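Side-chain contacts in malate dehydrogenase (PDB 6UM4), which probably catalyses the NAD-dependent interconversion of malate and oxaloacetate: residues D169-A174 and K203-A208; G181-P184 and G188-R191. One frame throughout, in Å; residues are numbered along the deposited sequence.

In the fold
Both contacts belong to the NAD-binding Rossmann domain and lie along helix 191-212. Contact 1 (169-174 with 203-208) packs the short helix 167-171, just before strand 176-179, against the later turns of that helix; contact 2 (181-184 with 188-191) sits in the loop that leaves the same strand and leads into the helix, which backs it. Contact 2 is thus nested inside the chain loop closed by contact 1. Their centres are 21 Å apart and their nearest atoms about 5 Å, without touching. Contact 1 is buried; contact 2 is at the surface, in a loop that probably corresponds to the one that closes over substrate in relatives.

Contact 1 of 2, residues D169-A174 and K203-A208; sequences DAFRGA and KAQGEA
Phe171 meets Gln205 and Ala208 in a buried, largely apolar helix-to-helix contact of the Rossmann fold, where the short helix 167-171 ahead of strand 176-179 lies against helix 191-212, which follows that strand. One side of the Phe171 ring, CD2 and CE2, faces both residues. Its CD2 touches CB of Ala208 at 3.7 Å, while CE2 lies 4.1 Å from CB of Gln205; both approaches are oblique to the ring. With its CG anti to the carbonyl carbon (chi1 -66°), Phe171 carries the ring across to helix 191-212, where Leu209 and Gln212 also touch it, as do Ala177 and Leu179 of strand 176-179. The extended Gln205 chain passes the phenylalanine at about a right angle, its amide plane turned 64° from the ring. The ring meets Gln205 at CB, and the amide NE2 bonds to Glu167 OE2, a second tie between the helices. Beyond Phe171 the chain turns in a type II beta turn, and Arg172, within the turn, bonds back to Asp169: its NH2 meets the anti lone pair of Asp169 OD1 in the guanidinium plane, a salt bridge of 3.1 Å.

Contact 2 of 2, residues G181-P184 and G188-R191; sequences GGKP and GMER
Lys183 sets off with CG anti to the backbone N (chi1 -167°) and stays extended to its ammonium group, whereas Met189 holds CG anti to its carbonyl carbon (chi1 -68°) and bends only at its last torsion (chi3 66°), turning the methyl group aside at the far end. The two side chains cross obliquely, so that the thioether lies against the outer part of the lysine chain. Met189 SD touches Lys183 CE at 3.7 Å, and Met189 CE lies 3.9 Å from Lys183 CD. The same thioether also approaches the backbone: Met189 SD is 3.7 Å from the carbonyl O of Pro184, whose CB is directed away from residues 188-191. These are van der Waals contacts. The CA atoms of Pro184 and Met189, the nearest pair, are 9.2 Å apart, and side chains make most of the contact.

Helix 191-212 backs both partners. Lys183 NZ forms a salt bridge with Asp197 OD2, the backbone N of Lys183 bonds to Asn198 OD1, and Met189 rests on Val194 and Asp197. Asp197 therefore meets both side chains, which is consistent with its keeping the lysine chain in place for Met189. Glu190 then takes the N-cap position and the helix begins at Arg191. Running from the fourth sheet strand of a Rossmann domain into the next helix, this loop probably corresponds to the mobile active-site loop of lactate and malate dehydrogenases.

Contact 1 of 2, residues D169-A174 and K203-A208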
loop_
_atom_site.group_PDB
_atom_site.type_symbol
_atom_site.label_atom_id
_atom_site.label_comp_id
_atom_site.label_asym_id
_atom_site.label_seq_id
_atom_site.Cartn_x
_atom_site.Cartn_y
_atom_site.Cartn_z
ATOM N N ASP A 169 27.077 1.710 1.158
ATOM C CA ASP A 169 26.362 2.989 1.243
ATOM C C ASP A 169 24.963 2.812 1.829
ATOM O O ASP A 169 24.515 3.640 2.636
ATOM C CB ASP A 169 26.277 3.694 -0.126
ATOM C CG ASP A 169 27.635 4.243 -0.627
ATOM O OD1 ASP A 169 28.538 4.529 0.194
ATOM O OD2 ASP A 169 27.789 4.439 -1.858
ATOM N N ALA A 170 24.273 1.731 1.452
ATOM C CA ALA A 170 22.871 1.553 1.829
ATOM C C ALA A 170 22.676 1.557 3.343
ATOM O O ALA A 170 21.780 2.236 3.860
ATOM C CB ALA A 170 22.330 0.255 1.219
ATOM N N PHE A 171 23.518 0.828 4.076
ATOM C CA PHE A 171 23.296 0.626 5.504
ATOM C C PHE A 171 23.898 1.702 6.390
ATOM O O PHE A 171 23.677 1.655 7.606
ATOM C CB PHE A 171 23.860 -0.721 5.948
ATOM C CG PHE A 171 23.148 -1.892 5.355
ATOM C CD1 PHE A 171 21.838 -2.160 5.699
ATOM C CD2 PHE A 171 23.780 -2.711 4.436
ATOM C CE1 PHE A 171 21.175 -3.249 5.156
ATOM C CE2 PHE A 171 23.128 -3.800 3.883
ATOM C CZ PHE A 171 21.817 -4.064 4.241
ATOM N N ARG A 172 24.648 2.653 5.826
ATOM C CA ARG A 172 25.182 3.766 6.604
ATOM C C ARG A 172 24.069 4.428 7.405
ATOM O O ARG A 172 23.059 4.879 6.844
ATOM C CB ARG A 172 25.881 4.795 5.689
ATOM C CG ARG A 172 26.343 6.077 6.434
ATOM C CD ARG A 172 27.204 7.034 5.592
ATOM N NE ARG A 172 28.279 6.329 4.907
ATOM C CZ ARG A 172 28.271 6.058 3.608
ATOM N NH1 ARG A 172 27.261 6.460 2.849
ATOM N NH2 ARG A 172 29.266 5.374 3.070
ATOM N N GLY A 173 24.258 4.466 8.722
ATOM C CA GLY A 173 23.330 5.103 9.630
ATOM C C GLY A 173 21.979 4.435 9.757
ATOM O O GLY A 173 21.039 5.063 10.247
ATOM N N ALA A 174 21.859 3.163 9.382
ATOM C CA ALA A 174 20.561 2.505 9.440
ATOM C C ALA A 174 20.128 2.294 10.884
ATOM O O ALA A 174 20.916 1.841 11.724
ATOM C CB ALA A 174 20.608 1.172 8.698
ATOM N N LYS A 203 25.716 -12.983 4.107
ATOM C CA LYS A 203 27.000 -12.797 4.772
ATOM C C LYS A 203 27.529 -11.402 4.486
ATOM O O LYS A 203 27.941 -10.676 5.399
ATOM C CB LYS A 203 27.990 -13.860 4.306
ATOM C CG LYS A 203 29.432 -13.560 4.667
ATOM C CD LYS A 203 30.371 -14.586 4.069
ATOM C CE LYS A 203 31.788 -14.424 4.616
ATOM N NZ LYS A 203 32.756 -15.070 3.693
ATOM N N ALA A 204 27.470 -10.997 3.217
ATOM C CA ALA A 204 27.937 -9.675 2.821
ATOM C C ALA A 204 27.111 -8.577 3.472
ATOM O O ALA A 204 27.648 -7.534 3.862
ATOM C CB ALA A 204 27.895 -9.548 1.300
ATOM N N GLN A 205 25.800 -8.785 3.600
ATOM C CA GLN A 205 24.972 -7.723 4.166
ATOM C C GLN A 205 25.101 -7.653 5.681
ATOM O O GLN A 205 25.101 -6.560 6.253
ATOM C CB GLN A 205 23.512 -7.894 3.728
ATOM C CG GLN A 205 23.363 -7.697 2.228
ATOM C CD GLN A 205 21.924 -7.659 1.758
ATOM O OE1 GLN A 205 20.995 -7.856 2.543
ATOM N NE2 GLN A 205 21.734 -7.406 0.468
ATOM N N GLY A 206 25.240 -8.797 6.356
ATOM C CA GLY A 206 25.561 -8.750 7.773
ATOM C C GLY A 206 26.870 -8.023 8.034
ATOM O O GLY A 206 26.997 -7.270 9.006
ATOM N N GLU A 207 27.864 -8.248 7.172
ATOM C CA GLU A 207 29.140 -7.554 7.299
ATOM C C GLU A 207 28.950 -6.052 7.141
ATOM O O GLU A 207 29.498 -5.256 7.914
ATOM C CB GLU A 207 30.130 -8.095 6.259
ATOM C CG GLU A 207 30.738 -9.450 6.621
ATOM C CD GLU A 207 31.496 -10.100 5.472
ATOM O OE1 GLU A 207 31.363 -9.640 4.317
ATOM O OE2 GLU A 207 32.203 -11.098 5.723
ATOM N N ALA A 208 28.168 -5.645 6.140
ATOM C CA ALA A 208 27.926 -4.218 5.925
ATOM C C ALA A 208 27.104 -3.631 7.066
ATOM O O ALA A 208 27.389 -2.523 7.536
ATOM C CB ALA A 208 27.217 -3.999 4.584
#

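Contact 2 of 2, residues G181-P184 and G188-R191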
loop_
_atom_site.group_PDB
_atom_site.type_symbol
_atom_site.label_atom_id
_atom_site.label_comp_id
_atom_site.label_asym_id
_atom_site.label_seq_id
_atom_site.Cartn_x
_atom_site.Cartn_y
_atom_site.Cartn_z
ATOM N N GLY A 181 15.655 -8.253 -0.741
ATOM C CA GLY A 181 16.437 -8.699 -1.867
ATOM C C GLY A 181 17.152 -10.011 -1.602
ATOM O O GLY A 181 17.620 -10.295 -0.500
ATOM N N GLY A 182 17.264 -10.800 -2.661
ATOM C CA GLY A 182 17.943 -12.071 -2.579
ATOM C C GLY A 182 18.171 -12.610 -3.970
ATOM O O GLY A 182 18.015 -11.897 -4.965
ATOM N N LYS A 183 18.612 -13.859 -4.028
ATOM C CA LYS A 183 18.815 -14.513 -5.313
ATOM C C LYS A 183 17.753 -15.582 -5.529
ATOM O O LYS A 183 17.731 -16.582 -4.793
ATOM C CB LYS A 183 20.217 -15.121 -5.401
ATOM C CG LYS A 183 20.623 -15.540 -6.813
ATOM C CD LYS A 183 21.948 -16.288 -6.803
ATOM C CE LYS A 183 22.466 -16.545 -8.207
ATOM N NZ LYS A 183 23.863 -17.076 -8.162
ATOM N N PRO A 184 16.859 -15.420 -6.498
ATOM C CA PRO A 184 15.880 -16.474 -6.791
ATOM C C PRO A 184 16.556 -17.677 -7.438
ATOM O O PRO A 184 17.684 -17.603 -7.936
ATOM C CB PRO A 184 14.903 -15.792 -7.752
ATOM C CG PRO A 184 15.734 -14.749 -8.438
ATOM C CD PRO A 184 16.687 -14.248 -7.377
ATOM N N GLY A 188 21.040 -23.655 -13.386
ATOM C CA GLY A 188 22.171 -24.260 -12.720
ATOM C C GLY A 188 22.039 -24.392 -11.226
ATOM O O GLY A 188 22.884 -25.050 -10.606
ATOM N N MET A 189 21.004 -23.814 -10.626
ATOM C CA MET A 189 20.866 -23.783 -9.178
ATOM C C MET A 189 19.937 -24.891 -8.695
ATOM O O MET A 189 18.790 -24.996 -9.148
ATOM C CB MET A 189 20.338 -22.422 -8.720
ATOM C CG MET A 189 21.327 -21.282 -8.928
ATOM S SD MET A 189 20.642 -19.703 -8.408
ATOM C CE MET A 189 20.475 -19.927 -6.644
ATOM N N GLU A 190 20.452 -25.729 -7.798
ATOM C CA GLU A 190 19.668 -26.713 -7.071
ATOM C C GLU A 190 19.223 -26.094 -5.749
ATOM O O GLU A 190 19.536 -24.936 -5.446
ATOM C CB GLU A 190 20.470 -27.989 -6.855
ATOM C CG GLU A 190 20.703 -28.772 -8.116
ATOM C CD GLU A 190 21.497 -30.031 -7.852
ATOM O OE1 GLU A 190 22.745 -29.948 -7.841
ATOM O OE2 GLU A 190 20.871 -31.093 -7.637
ATOM N N ARG A 191 18.486 -26.863 -4.941
ATOM C CA ARG A 191 18.038 -26.331 -3.658
ATOM C C ARG A 191 19.222 -25.890 -2.808
ATOM O O ARG A 191 19.164 -24.849 -2.144
ATOM C CB ARG A 191 17.208 -27.363 -2.901
ATOM C CG ARG A 191 16.995 -26.975 -1.441
ATOM C CD ARG A 191 16.152 -27.981 -0.666
ATOM N NE ARG A 191 16.227 -27.744 0.775
ATOM C CZ ARG A 191 16.917 -28.502 1.620
ATOM N NH1 ARG A 191 17.584 -29.559 1.170
ATOM N NH2 ARG A 191 16.932 -28.210 2.913
#